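Local atomic coordinates of serine protease inhibitor 2 (Anopheles gambiae, PDB entry 3PZF), a protein that inhibits clip-domain serine proteases of the mosquito hemolymph, CLIPB9 among them through a covalent complex, and thereby restrains melanization in the immune response. Residues V48-Y56 with K71-Q79. Sequence-based numbering, arbitrary orientation.
Sequences VKILLTLIY and KRELSSVIQ
The carbonyl oxygen of Lys49, 3.7 Å from Val77 CG1, is gripped twice by Thr53, whose N and OG1 reach it from opposite faces of the carbonyl plane. The OG1 bond, 2.9 Å to Lys49 O, stands 36° out of that plane; it turns the hydroxyl back onto its own helix, and Val77 CG1 packs against Thr53 OG1 at 3.2 Å. The other branch of Val77, CG2, rests on the aliphatic stem of Lys49, 3.7 Å from its CG, while Lys49 NZ goes on to a salt bridge with Asp26. Farther along helix 45-58, with CG anti to the backbone N (chi1 -174°), the Tyr56 side chain extends out among Leu74, Ile78 and Lys71. Ile78 CG1 sits over the middle of one face in a CH-pi contact, 3.7 Å from the ring centroid, whereas Leu74 CD1 and Lys71 CA lie at the edge, in plane. The extended Lys71 chain passes the phenol, CE 3.3 Å from Tyr56 OH, and sends NZ to Phe63 O. Joining the serpin's helix 45-58 to helix 69-73 and the residues that follow it, the buried contact is held by apolar packing, with Thr53 OG1 bonded within its helix and both lysine amines paired outside the two segments.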
# COMPACT_ATOMS: atom_id res chain seq x y z
N VAL A 48 4.72 2.01 -4.07
CA VAL A 48 5.87 1.32 -4.64
C VAL A 48 6.10 1.80 -6.07
O VAL A 48 7.24 2.00 -6.48
CB VAL A 48 5.73 -0.22 -4.62
CG1 VAL A 48 6.95 -0.89 -5.28
CG2 VAL A 48 5.61 -0.71 -3.18
N LYS A 49 5.02 2.01 -6.82
CA LYS A 49 5.20 2.48 -8.19
C LYS A 49 5.78 3.89 -8.22
O LYS A 49 6.60 4.21 -9.09
CB LYS A 49 3.89 2.39 -8.97
CG LYS A 49 3.36 0.95 -9.00
CD LYS A 49 2.29 0.78 -10.12
CE LYS A 49 0.99 1.50 -9.81
NZ LYS A 49 -0.10 1.09 -10.82
N ILE A 50 5.38 4.72 -7.27
CA ILE A 50 6.00 6.05 -7.14
C ILE A 50 7.53 5.93 -6.92
O ILE A 50 8.31 6.70 -7.52
CB ILE A 50 5.39 6.86 -5.95
CG1 ILE A 50 3.91 7.19 -6.20
CG2 ILE A 50 6.16 8.16 -5.74
CD1 ILE A 50 3.66 7.94 -7.47
N LEU A 51 7.95 5.02 -6.05
CA LEU A 51 9.39 4.83 -5.76
C LEU A 51 10.13 4.42 -7.02
O LEU A 51 11.22 4.92 -7.32
CB LEU A 51 9.60 3.72 -4.71
CG LEU A 51 8.90 3.98 -3.38
CD1 LEU A 51 9.27 2.90 -2.33
CD2 LEU A 51 9.31 5.36 -2.92
N LEU A 52 9.55 3.47 -7.73
CA LEU A 52 10.14 2.99 -8.97
C LEU A 52 10.20 4.09 -10.02
O LEU A 52 11.18 4.17 -10.75
CB LEU A 52 9.36 1.80 -9.52
CG LEU A 52 9.40 0.55 -8.62
CD1 LEU A 52 8.47 -0.52 -9.19
CD2 LEU A 52 10.84 0.05 -8.52
N THR A 53 9.19 4.95 -10.07
CA THR A 53 9.19 6.03 -11.05
C THR A 53 10.22 7.08 -10.64
O THR A 53 10.91 7.62 -11.50
CB THR A 53 7.80 6.65 -11.22
OG1 THR A 53 6.87 5.61 -11.57
CG2 THR A 53 7.80 7.74 -12.38
N LEU A 54 10.41 7.33 -9.35
CA LEU A 54 11.51 8.27 -8.95
C LEU A 54 12.86 7.73 -9.37
O LEU A 54 13.75 8.47 -9.80
CB LEU A 54 11.48 8.52 -7.45
CG LEU A 54 10.35 9.48 -7.01
CD1 LEU A 54 10.07 9.28 -5.53
CD2 LEU A 54 10.70 10.97 -7.32
N ILE A 55 13.04 6.43 -9.25
CA ILE A 55 14.29 5.82 -9.64
C ILE A 55 14.45 5.89 -11.15
O ILE A 55 15.56 6.17 -11.64
CB ILE A 55 14.39 4.37 -9.14
CG1 ILE A 55 14.53 4.38 -7.61
CG2 ILE A 55 15.56 3.66 -9.80
CD1 ILE A 55 14.42 2.98 -6.94
N TYR A 56 13.36 5.67 -11.87
CA TYR A 56 13.34 5.87 -13.32
C TYR A 56 13.76 7.29 -13.71
O TYR A 56 14.60 7.47 -14.58
CB TYR A 56 11.94 5.54 -13.87
CG TYR A 56 11.83 5.57 -15.38
CD1 TYR A 56 12.34 4.53 -16.15
CD2 TYR A 56 11.19 6.62 -16.03
CE1 TYR A 56 12.21 4.54 -17.53
CE2 TYR A 56 11.07 6.64 -17.41
CZ TYR A 56 11.58 5.60 -18.15
OH TYR A 56 11.46 5.60 -19.53
N LYS A 71 15.57 1.12 -17.85
CA LYS A 71 14.41 1.69 -18.53
C LYS A 71 13.42 0.59 -18.88
O LYS A 71 12.23 0.73 -18.65
CB LYS A 71 14.82 2.44 -19.81
CG LYS A 71 13.62 2.96 -20.61
CD LYS A 71 14.03 3.88 -21.75
CE LYS A 71 12.83 4.62 -22.31
NZ LYS A 71 13.22 5.50 -23.44
N ARG A 72 13.94 -0.51 -19.40
CA ARG A 72 13.11 -1.62 -19.86
C ARG A 72 12.32 -2.26 -18.74
O ARG A 72 11.14 -2.52 -18.89
CB ARG A 72 13.98 -2.68 -20.54
N GLU A 73 12.98 -2.51 -17.60
CA GLU A 73 12.35 -3.25 -16.51
C GLU A 73 11.34 -2.40 -15.75
O GLU A 73 10.33 -2.91 -15.29
CB GLU A 73 13.40 -3.79 -15.52
CG GLU A 73 14.14 -5.03 -16.01
CD GLU A 73 15.33 -5.40 -15.15
OE1 GLU A 73 15.53 -4.79 -14.07
OE2 GLU A 73 16.08 -6.32 -15.55
N LEU A 74 11.61 -1.10 -15.61
CA LEU A 74 10.70 -0.23 -14.88
C LEU A 74 9.44 0.04 -15.72
O LEU A 74 8.71 0.99 -15.47
CB LEU A 74 11.41 1.08 -14.50
CG LEU A 74 12.64 0.91 -13.60
CD1 LEU A 74 13.32 2.24 -13.24
CD2 LEU A 74 12.23 0.17 -12.36
N SER A 75 9.19 -0.83 -16.70
CA SER A 75 8.25 -0.57 -17.79
C SER A 75 6.79 -0.49 -17.39
O SER A 75 6.11 0.48 -17.71
CB SER A 75 8.37 -1.66 -18.85
OG SER A 75 7.79 -2.87 -18.38
N SER A 76 6.30 -1.54 -16.74
CA SER A 76 4.87 -1.66 -16.45
C SER A 76 4.41 -0.64 -15.42
O SER A 76 3.27 -0.67 -14.95
CB SER A 76 4.55 -3.07 -15.95
OG SER A 76 5.19 -3.32 -14.71
N VAL A 77 5.31 0.25 -15.05
CA VAL A 77 5.03 1.29 -14.10
C VAL A 77 5.06 2.66 -14.77
O VAL A 77 4.46 3.61 -14.29
CB VAL A 77 6.08 1.22 -12.95
CG1 VAL A 77 6.47 2.60 -12.45
CG2 VAL A 77 5.58 0.33 -11.85
N ILE A 78 5.75 2.76 -15.90
CA ILE A 78 5.88 4.03 -16.61
C ILE A 78 4.76 4.19 -17.64
O ILE A 78 4.29 3.20 -18.20
CB ILE A 78 7.26 4.12 -17.32
CG1 ILE A 78 8.40 4.07 -16.29
CG2 ILE A 78 7.35 5.38 -18.21
CD1 ILE A 78 8.20 4.97 -15.07
N GLN A 79 4.36 5.44 -17.90
CA GLN A 79 3.25 5.72 -18.80
C GLN A 79 3.73 5.97 -20.22
O GLN A 79 4.35 6.99 -20.49
CB GLN A 79 2.47 6.95 -18.32
CG GLN A 79 1.85 6.77 -16.94
CD GLN A 79 1.00 5.52 -16.83
OE1 GLN A 79 1.18 4.73 -15.91
NE2 GLN A 79 0.07 5.33 -17.78